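Local coordinates for putative P450-like enzyme (Streptomyces himastatinicus ATCC 53653, PDB 5Z9J), which binds a heme and probably acts as a cytochrome P450 monooxygenase in bacterial secondary metabolism, at residues G73-T78 with R85-V90; A265-V270 with I363-L368; S293-E296 with V301-K304. All blocks are in the same frame, centred on the assembly; numbering follows the deposited sequence.

In the fold
The three contacts lie apart in a single cytochrome P450 chain and share no helix or strand. Interaction 1 is buried beside the heme. It joins a loop to helix 82-93 through apolar groups, and R87 hydrogen-bonds a heme propionate. Interaction 2 is partly buried, on the opposite side of the chain's centre, about 36 Å from interaction 1 between centres. A salt bridge holds it, with L365 over one face of the guanidinium. Interaction 3 is a surface beta hairpin held by backbone hydrogen bonds. It falls within the stretch of chain that interaction 2 closes, yet their centres are about 48 Å apart.

Interaction 1. Residues G73-T78 with R85-V90; sequences GDFAHT and RLRGLV. With HEM (protoporphyrin IX containing Fe), chain E.
F75 and L86 form a buried apolar contact between the loop before helix 82-93 and the helix itself, beside the heme. Their CB atoms meet at 3.6 Å. The CB of F75 is directed toward the helix, and chi1 of 56° sets CG between the backbone N and the carbonyl carbon. F75 CE1 then reaches V90 CG2 at 3.8 Å, while R87 CA lies over one ring face, offset toward the rim. The edge at CE2 meets the heme, with F75 CE2 3.4 Å from HEM CBD. L86 also touches the loop at two further points, with CD2 3.9 Å from G73 CA and CD1 4.0 Å from T78 OG1. R87 sends its extended chain past F75 to the propionate, where NH1 donates to HEM O2D at 3.0 Å with an angle of 142°. The same NH1 bonds F346 O. Helix 82-93 is the C helix of the P450 fold. Its H83 and R87, four residues apart, both bond the heme, and the contact sets the preceding loop beside a propionate. L348 packs on F75, R87 and V90. Helix 224-238 lies alongside, with I230 touching V90 and R233 touching A76.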
loop_
_atom_site.group_PDB
_atom_site.type_symbol
_atom_site.label_atom_id
_atom_site.label_comp_id
_atom_site.label_asym_id
_atom_site.label_seq_id
_atom_site.Cartn_x
_atom_site.Cartn_y
_atom_site.Cartn_z
ATOM N N GLY A 73 10.238 15.525 1.322
ATOM C CA GLY A 73 8.890 15.529 0.763
ATOM C C GLY A 73 8.237 14.157 0.929
ATOM O O GLY A 73 7.025 14.016 0.897
ATOM N N ASP A 74 9.056 13.136 1.129
ATOM C CA ASP A 74 8.518 11.807 1.374
ATOM C C ASP A 74 8.119 11.720 2.816
ATOM O O ASP A 74 8.836 11.138 3.648
ATOM C CB ASP A 74 9.515 10.719 1.020
ATOM C CG ASP A 74 8.955 9.346 1.219
ATOM O OD1 ASP A 74 7.744 9.231 1.464
ATOM O OD2 ASP A 74 9.713 8.370 1.094
ATOM N N PHE A 75 6.944 12.262 3.108
ATOM C CA PHE A 75 6.471 12.344 4.481
ATOM C C PHE A 75 6.168 10.984 5.098
ATOM O O PHE A 75 5.939 10.895 6.296
ATOM C CB PHE A 75 5.249 13.255 4.566
ATOM C CG PHE A 75 4.138 12.858 3.681
ATOM C CD1 PHE A 75 4.062 13.341 2.377
ATOM C CD2 PHE A 75 3.147 11.996 4.141
ATOM C CE1 PHE A 75 3.013 12.976 1.546
ATOM C CE2 PHE A 75 2.089 11.617 3.321
ATOM C CZ PHE A 75 2.021 12.115 2.001
ATOM N N ALA A 76 6.163 9.929 4.293
ATOM C CA ALA A 76 6.024 8.573 4.831
ATOM C C ALA A 76 7.248 8.214 5.676
ATOM O O ALA A 76 7.155 7.381 6.609
ATOM C CB ALA A 76 5.838 7.516 3.703
ATOM N N HIS A 77 8.394 8.834 5.372
ATOM C CA HIS A 77 9.566 8.574 6.180
ATOM C C HIS A 77 9.957 9.786 6.998
ATOM O O HIS A 77 11.073 9.913 7.416
ATOM C CB HIS A 77 10.731 8.115 5.299
ATOM C CG HIS A 77 10.512 6.767 4.700
ATOM N ND1 HIS A 77 10.188 6.574 3.372
ATOM C CD2 HIS A 77 10.481 5.542 5.276
ATOM C CE1 HIS A 77 10.020 5.281 3.148
ATOM N NE2 HIS A 77 10.195 4.633 4.288
ATOM N N THR A 78 9.008 10.661 7.256
ATOM C CA THR A 78 9.284 11.866 7.997
ATOM C C THR A 78 8.569 11.835 9.341
ATOM O O THR A 78 7.381 11.488 9.387
ATOM C CB THR A 78 8.801 13.088 7.185
ATOM O OG1 THR A 78 9.441 13.076 5.900
ATOM C CG2 THR A 78 9.116 14.364 7.899
ATOM N N ARG A 85 3.196 19.308 8.598
ATOM C CA ARG A 85 3.193 20.237 7.473
ATOM C C ARG A 85 2.998 19.494 6.180
ATOM O O ARG A 85 1.962 19.636 5.567
ATOM C CB ARG A 85 4.493 21.019 7.401
ATOM C CG ARG A 85 4.750 21.789 8.618
ATOM C CD ARG A 85 6.058 22.550 8.542
ATOM N NE ARG A 85 6.572 22.962 9.854
ATOM C CZ ARG A 85 5.861 23.498 10.853
ATOM N NH1 ARG A 85 4.560 23.751 10.741
ATOM N NH2 ARG A 85 6.478 23.824 11.982
ATOM N N LEU A 86 3.922 18.591 5.864
ATOM C CA LEU A 86 3.941 17.891 4.588
ATOM C C LEU A 86 2.649 17.131 4.335
ATOM O O LEU A 86 1.974 17.317 3.297
ATOM C CB LEU A 86 5.105 16.900 4.577
ATOM C CG LEU A 86 6.485 17.447 4.274
ATOM C CD1 LEU A 86 7.525 16.375 4.566
ATOM C CD2 LEU A 86 6.491 17.831 2.797
ATOM N N ARG A 87 2.282 16.308 5.309
ATOM C CA ARG A 87 1.051 15.544 5.211
ATOM C C ARG A 87 -0.145 16.477 5.063
ATOM O O ARG A 87 -1.104 16.173 4.332
ATOM C CB ARG A 87 0.840 14.642 6.435
ATOM C CG ARG A 87 -0.339 13.711 6.159
ATOM C CD ARG A 87 -0.877 12.946 7.334
ATOM N NE ARG A 87 -2.163 12.340 6.969
ATOM C CZ ARG A 87 -2.381 11.037 6.790
ATOM N NH1 ARG A 87 -1.411 10.142 6.985
ATOM N NH2 ARG A 87 -3.607 10.628 6.479
ATOM N N GLY A 88 -0.102 17.599 5.778
ATOM C CA GLY A 88 -1.154 18.602 5.682
ATOM C C GLY A 88 -1.365 19.203 4.296
ATOM O O GLY A 88 -2.517 19.342 3.855
ATOM N N LEU A 89 -0.275 19.526 3.582
ATOM C CA LEU A 89 -0.431 20.145 2.250
ATOM C C LEU A 89 -1.132 19.210 1.291
ATOM O O LEU A 89 -1.988 19.636 0.519
ATOM C CB LEU A 89 0.891 20.522 1.568
ATOM C CG LEU A 89 1.975 21.487 1.996
ATOM C CD1 LEU A 89 2.446 21.114 3.316
ATOM C CD2 LEU A 89 3.156 21.488 1.028
ATOM N N VAL A 90 -0.745 17.936 1.361
ATOM C CA VAL A 90 -1.222 16.915 0.441
ATOM C C VAL A 90 -2.665 16.592 0.745
ATOM O O VAL A 90 -3.476 16.438 -0.180
ATOM C CB VAL A 90 -0.354 15.632 0.526
ATOM C CG1 VAL A 90 -0.868 14.549 -0.427
ATOM C CG2 VAL A 90 1.118 15.967 0.257
HETATM C CHA HEM E . -0.046 5.247 4.447
HETATM C CHB HEM E . -1.911 0.947 3.426
HETATM C CHC HEM E . -3.936 2.878 -0.519
HETATM C CHD HEM E . -1.315 6.843 -0.019
HETATM C C1A HEM E . -0.366 3.916 4.590
HETATM C C2A HEM E . -0.010 3.009 5.684
HETATM C C3A HEM E . -0.546 1.817 5.409
HETATM C C4A HEM E . -1.245 1.928 4.120
HETATM C CMA HEM E . -0.424 0.552 6.270
HETATM C CAA HEM E . 0.817 3.357 6.939
HETATM C CBA HEM E . 2.319 3.389 6.627
HETATM C CGA HEM E . 3.170 3.438 7.902
HETATM O O1A HEM E . 4.418 3.310 7.837
HETATM O O2A HEM E . 2.645 3.634 9.013
HETATM C C1B HEM E . -2.675 1.119 2.306
HETATM C C2B HEM E . -3.583 0.136 1.778
HETATM C C3B HEM E . -4.146 0.671 0.688
HETATM C C4B HEM E . -3.582 1.998 0.493
HETATM C CMB HEM E . -3.793 -1.237 2.439
HETATM C CAB HEM E . -5.182 0.083 -0.277
HETATM C CBB HEM E . -5.751 -1.112 -0.113
HETATM C C1C HEM E . -3.436 4.147 -0.739
HETATM C C2C HEM E . -3.810 5.071 -1.839
HETATM C C3C HEM E . -3.074 6.161 -1.676
HETATM C C4C HEM E . -2.231 5.949 -0.527
HETATM C CMC HEM E . -4.886 4.759 -2.895
HETATM C CAC HEM E . -2.965 7.478 -2.482
HETATM C CBC HEM E . -3.712 7.772 -3.536
HETATM C C1D HEM E . -0.713 6.754 1.193
HETATM C C2D HEM E . 0.206 7.726 1.704
HETATM C C3D HEM E . 0.574 7.236 3.094
HETATM C C4D HEM E . -0.140 6.008 3.296
HETATM C CMD HEM E . 0.725 9.007 1.005
HETATM C CAD HEM E . 1.581 7.899 4.040
HETATM C CBD HEM E . 0.885 8.854 4.986
HETATM C CGD HEM E . 1.896 9.311 6.022
HETATM O O1D HEM E . 2.989 8.710 6.146
HETATM O O2D HEM E . 1.590 10.281 6.762
HETATM N NA HEM E . -1.110 3.207 3.688
HETATM N NB HEM E . -2.682 2.242 1.485
HETATM N NC HEM E . -2.471 4.738 -0.011
HETATM N ND HEM E . -0.930 5.759 2.167
HETATM FE FE HEM E . -1.892 4.084 1.894
#

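Interaction 2. Residues A265-V270 with I363-L368; sequences ADRSLV and ILLDRL
R267 reaches from the turn between helices 257-265 and 270-280 to L365 and D366 near the end of helix 350-367. That helix follows the cysteine heme ligand C347 and is the L helix of P450s. The contact ties its far end to the turn, away from the annotated sites. The turn starts at D266, where the chain leaves helical geometry. R267 comes next and makes the contact. Its side chain is bent at chi2 and chi3 (-73° and -68°), which carries the guanidinium to the helix. There it meets D366 end-on, one nitrogen to each oxygen. R267 NH1 donates to D366 OD1 at 2.8 Å, and R267 NH2 to D366 OD2 at 3.2 Å. Both bonds are fairly straight. L365 lies over one face of the guanidinium, with its CB 3.9 Å from R267 NH1. R267 also touches E362 on the same helix. S268 OG donates back to D266 OD1 at 2.7 Å. V270 begins helix 270-280 and packs on V263 and K358. The guanidinium and carboxylate are tilted 34° against each other, with both nitrogens on one side of the carboxylate plane. Two bonds and a leucine against one face should limit rotation of the guanidinium at this partly exposed joint.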
loop_
_atom_site.group_PDB
_atom_site.type_symbol
_atom_site.label_atom_id
_atom_site.label_comp_id
_atom_site.label_asym_id
_atom_site.label_seq_id
_atom_site.Cartn_x
_atom_site.Cartn_y
_atom_site.Cartn_z
ATOM N N ALA A 265 -26.362 -11.417 -1.743
ATOM C CA ALA A 265 -27.720 -11.257 -1.210
ATOM C C ALA A 265 -28.011 -9.918 -0.536
ATOM O O ALA A 265 -29.144 -9.432 -0.576
ATOM C CB ALA A 265 -28.021 -12.389 -0.171
ATOM N N ASP A 266 -26.962 -9.365 0.070
ATOM C CA ASP A 266 -26.950 -8.139 0.865
ATOM C C ASP A 266 -25.751 -7.276 0.430
ATOM O O ASP A 266 -24.670 -7.412 0.975
ATOM C CB ASP A 266 -26.874 -8.544 2.366
ATOM C CG ASP A 266 -26.973 -7.357 3.359
ATOM O OD1 ASP A 266 -27.177 -6.201 2.946
ATOM O OD2 ASP A 266 -26.834 -7.609 4.595
ATOM N N ARG A 267 -25.944 -6.417 -0.581
ATOM C CA ARG A 267 -24.882 -5.600 -1.142
ATOM C C ARG A 267 -24.410 -4.463 -0.224
ATOM O O ARG A 267 -23.422 -3.780 -0.502
ATOM C CB ARG A 267 -25.341 -5.093 -2.518
ATOM C CG ARG A 267 -25.497 -6.288 -3.469
ATOM C CD ARG A 267 -24.089 -6.772 -3.824
ATOM N NE ARG A 267 -23.514 -5.695 -4.639
ATOM C CZ ARG A 267 -23.588 -5.633 -5.974
ATOM N NH1 ARG A 267 -24.047 -6.660 -6.684
ATOM N NH2 ARG A 267 -23.104 -4.580 -6.613
ATOM N N SER A 268 -25.084 -4.258 0.892
ATOM C CA SER A 268 -24.631 -3.265 1.850
ATOM C C SER A 268 -23.391 -3.803 2.603
ATOM O O SER A 268 -22.757 -3.081 3.373
ATOM C CB SER A 268 -25.749 -2.912 2.826
ATOM O OG SER A 268 -25.954 -3.977 3.743
ATOM N N LEU A 269 -23.052 -5.076 2.384
ATOM C CA LEU A 269 -21.879 -5.673 3.055
ATOM C C LEU A 269 -20.536 -5.375 2.407
ATOM O O LEU A 269 -19.481 -5.670 2.994
ATOM C CB LEU A 269 -22.002 -7.163 3.091
ATOM C CG LEU A 269 -23.112 -7.684 3.998
ATOM C CD1 LEU A 269 -23.147 -9.174 3.825
ATOM C CD2 LEU A 269 -22.877 -7.271 5.444
ATOM N N VAL A 270 -20.559 -4.822 1.191
ATOM C CA VAL A 270 -19.314 -4.642 0.460
ATOM C C VAL A 270 -18.243 -3.812 1.219
ATOM O O VAL A 270 -17.119 -4.258 1.323
ATOM C CB VAL A 270 -19.572 -4.015 -0.924
ATOM C CG1 VAL A 270 -18.266 -3.777 -1.602
ATOM C CG2 VAL A 270 -20.423 -4.960 -1.786
ATOM N N ILE A 363 -18.935 -3.608 -9.405
ATOM C CA ILE A 363 -19.124 -3.745 -10.814
ATOM C C ILE A 363 -18.680 -5.135 -11.319
ATOM O O ILE A 363 -19.338 -5.693 -12.195
ATOM C CB ILE A 363 -18.416 -2.604 -11.582
ATOM C CG1 ILE A 363 -19.226 -1.330 -11.375
ATOM C CG2 ILE A 363 -18.358 -2.925 -13.077
ATOM C CD1 ILE A 363 -18.591 -0.068 -11.989
ATOM N N LEU A 364 -17.641 -5.732 -10.734
ATOM C CA LEU A 364 -17.291 -7.113 -11.074
ATOM C C LEU A 364 -18.444 -8.044 -10.738
ATOM O O LEU A 364 -18.743 -8.967 -11.500
ATOM C CB LEU A 364 -15.986 -7.577 -10.361
ATOM C CG LEU A 364 -14.688 -7.051 -11.053
ATOM C CD1 LEU A 364 -13.413 -7.445 -10.283
ATOM C CD2 LEU A 364 -14.616 -7.610 -12.466
ATOM N N LEU A 365 -19.096 -7.826 -9.605
ATOM C CA LEU A 365 -20.223 -8.706 -9.219
ATOM C C LEU A 365 -21.447 -8.661 -10.149
ATOM O O LEU A 365 -22.161 -9.670 -10.310
ATOM C CB LEU A 365 -20.681 -8.359 -7.818
ATOM C CG LEU A 365 -19.743 -8.718 -6.668
ATOM C CD1 LEU A 365 -20.371 -8.302 -5.375
ATOM C CD2 LEU A 365 -19.447 -10.214 -6.668
ATOM N N ASP A 366 -21.692 -7.480 -10.720
ATOM C CA ASP A 366 -22.856 -7.204 -11.545
ATOM C C ASP A 366 -22.629 -7.568 -13.010
ATOM O O ASP A 366 -23.525 -8.108 -13.644
ATOM C CB ASP A 366 -23.280 -5.748 -11.385
ATOM C CG ASP A 366 -23.991 -5.496 -10.065
ATOM O OD1 ASP A 366 -24.538 -6.481 -9.440
ATOM O OD2 ASP A 366 -23.972 -4.318 -9.630
ATOM N N ARG A 367 -21.463 -7.202 -13.544
ATOM C CA ARG A 367 -21.111 -7.492 -14.921
ATOM C C ARG A 367 -20.598 -8.925 -15.140
ATOM O O ARG A 367 -20.851 -9.515 -16.195
ATOM C CB ARG A 367 -19.998 -6.559 -15.406
ATOM C CG ARG A 367 -20.313 -5.112 -15.346
ATOM C CD ARG A 367 -19.347 -4.216 -16.194
ATOM N NE ARG A 367 -18.981 -4.792 -17.493
ATOM C CZ ARG A 367 -18.339 -4.124 -18.457
ATOM N NH1 ARG A 367 -18.066 -2.831 -18.318
ATOM N NH2 ARG A 367 -18.020 -4.727 -19.599
ATOM N N LEU A 368 -19.880 -9.488 -14.162
ATOM C CA LEU A 368 -19.285 -10.815 -14.326
ATOM C C LEU A 368 -19.664 -11.698 -13.174
ATOM O O LEU A 368 -18.802 -12.139 -12.435
ATOM C CB LEU A 368 -17.781 -10.729 -14.421
ATOM C CG LEU A 368 -17.275 -9.943 -15.645
ATOM C CD1 LEU A 368 -15.772 -9.788 -15.581
ATOM C CD2 LEU A 368 -17.681 -10.679 -16.900
#

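Interaction 3. Residues S293-E296 with V301-K304; sequences SEVE and VIPK
V295 and I302 are the hydrogen-bonded pair of an antiparallel beta hairpin, strands 295-297 and 300-302, at the protein surface. Two backbone bonds join them. V295 N donates to I302 O at 2.8 Å, in the carbonyl plane. I302 N donates to V295 O, modelled at 2.5 Å, a length to be read with caution. Their side chains share one face of the ladder, where V295 CG2 rests 3.7 Å from I302 CB. E296 and V301 form the next, non-hydrogen-bonded pair, with side chains on the other face. The same carbonyls take CA-H contacts as well: V301 CA is 3.3 Å from V295 O, and E294 CA is 3.3 Å from I302 O. E294 reaches V301: its CG is anti to its own N (chi1 -177°), and its extended chain crosses V301, with E294 CG 3.6 Å from V301 CG1. Beyond the V295-I302 pair both segments have left the strands but still run close together, and K304 CG lies alongside S293 CA at 3.9 Å. Further out, W36 of strand 35-38, in the larger mixed sheet, touches I302 and P303. T291, at the end of strand 287-291, is hydrogen-bonded through its OG1 to P303 O.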
loop_
_atom_site.group_PDB
_atom_site.type_symbol
_atom_site.label_atom_id
_atom_site.label_comp_id
_atom_site.label_asym_id
_atom_site.label_seq_id
_atom_site.Cartn_x
_atom_site.Cartn_y
_atom_site.Cartn_z
ATOM N N SER A 293 15.215 5.385 21.138
ATOM C CA SER A 293 15.716 5.164 22.502
ATOM C C SER A 293 15.382 3.739 22.909
ATOM O O SER A 293 14.641 3.052 22.198
ATOM C CB SER A 293 15.101 6.132 23.498
ATOM O OG SER A 293 13.691 5.985 23.498
ATOM N N GLU A 294 15.968 3.274 24.010
ATOM C CA GLU A 294 15.718 1.927 24.502
ATOM C C GLU A 294 14.270 1.793 24.960
ATOM O O GLU A 294 13.744 2.676 25.633
ATOM C CB GLU A 294 16.680 1.582 25.641
ATOM C CG GLU A 294 16.565 0.168 26.182
ATOM C CD GLU A 294 17.639 -0.165 27.231
ATOM O OE1 GLU A 294 17.568 0.340 28.375
ATOM O OE2 GLU A 294 18.566 -0.934 26.898
ATOM N N VAL A 295 13.624 0.693 24.573
ATOM C CA VAL A 295 12.208 0.474 24.867
ATOM C C VAL A 295 11.900 -0.936 25.308
ATOM O O VAL A 295 12.633 -1.873 24.989
ATOM C CB VAL A 295 11.326 0.760 23.641
ATOM C CG1 VAL A 295 11.615 2.121 23.125
ATOM C CG2 VAL A 295 11.570 -0.270 22.525
ATOM N N GLU A 296 10.778 -1.077 26.009
ATOM C CA GLU A 296 10.261 -2.379 26.373
ATOM C C GLU A 296 8.994 -2.666 25.535
ATOM O O GLU A 296 8.036 -1.894 25.548
ATOM C CB GLU A 296 9.968 -2.425 27.875
ATOM C CG GLU A 296 9.082 -3.565 28.286
ATOM C CD GLU A 296 8.993 -3.721 29.793
ATOM O OE1 GLU A 296 9.394 -2.789 30.536
ATOM O OE2 GLU A 296 8.577 -4.811 30.234
ATOM N N VAL A 301 13.208 -6.036 25.924
ATOM C CA VAL A 301 13.903 -4.766 25.857
ATOM C C VAL A 301 14.510 -4.591 24.453
ATOM O O VAL A 301 15.278 -5.418 23.969
ATOM C CB VAL A 301 15.016 -4.646 26.921
ATOM C CG1 VAL A 301 15.749 -3.310 26.792
ATOM C CG2 VAL A 301 14.453 -4.797 28.347
ATOM N N ILE A 302 14.176 -3.497 23.804
ATOM C CA ILE A 302 14.769 -3.258 22.482
ATOM C C ILE A 302 15.681 -2.036 22.577
ATOM O O ILE A 302 15.264 -0.963 23.023
ATOM C CB ILE A 302 13.706 -3.072 21.417
ATOM C CG1 ILE A 302 12.843 -4.327 21.331
ATOM C CG2 ILE A 302 14.379 -2.745 20.038
ATOM C CD1 ILE A 302 11.556 -4.148 20.621
ATOM N N PRO A 303 16.959 -2.222 22.231
ATOM C CA PRO A 303 17.892 -1.105 22.364
ATOM C C PRO A 303 17.540 0.055 21.432
ATOM O O PRO A 303 16.696 -0.068 20.556
ATOM C CB PRO A 303 19.256 -1.719 21.986
ATOM C CG PRO A 303 19.083 -3.218 22.201
ATOM C CD PRO A 303 17.633 -3.482 21.862
ATOM N N LYS A 304 18.176 1.184 21.713
ATOM C CA LYS A 304 18.262 2.356 20.867
ATOM C C LYS A 304 18.693 1.966 19.451
ATOM O O LYS A 304 19.329 0.944 19.259
ATOM C CB LYS A 304 19.280 3.343 21.480
ATOM C CG LYS A 304 19.240 4.773 20.936
ATOM C CD LYS A 304 20.385 5.650 21.495
ATOM C CE LYS A 304 21.778 5.071 21.228
ATOM N NZ LYS A 304 22.893 5.976 21.653
#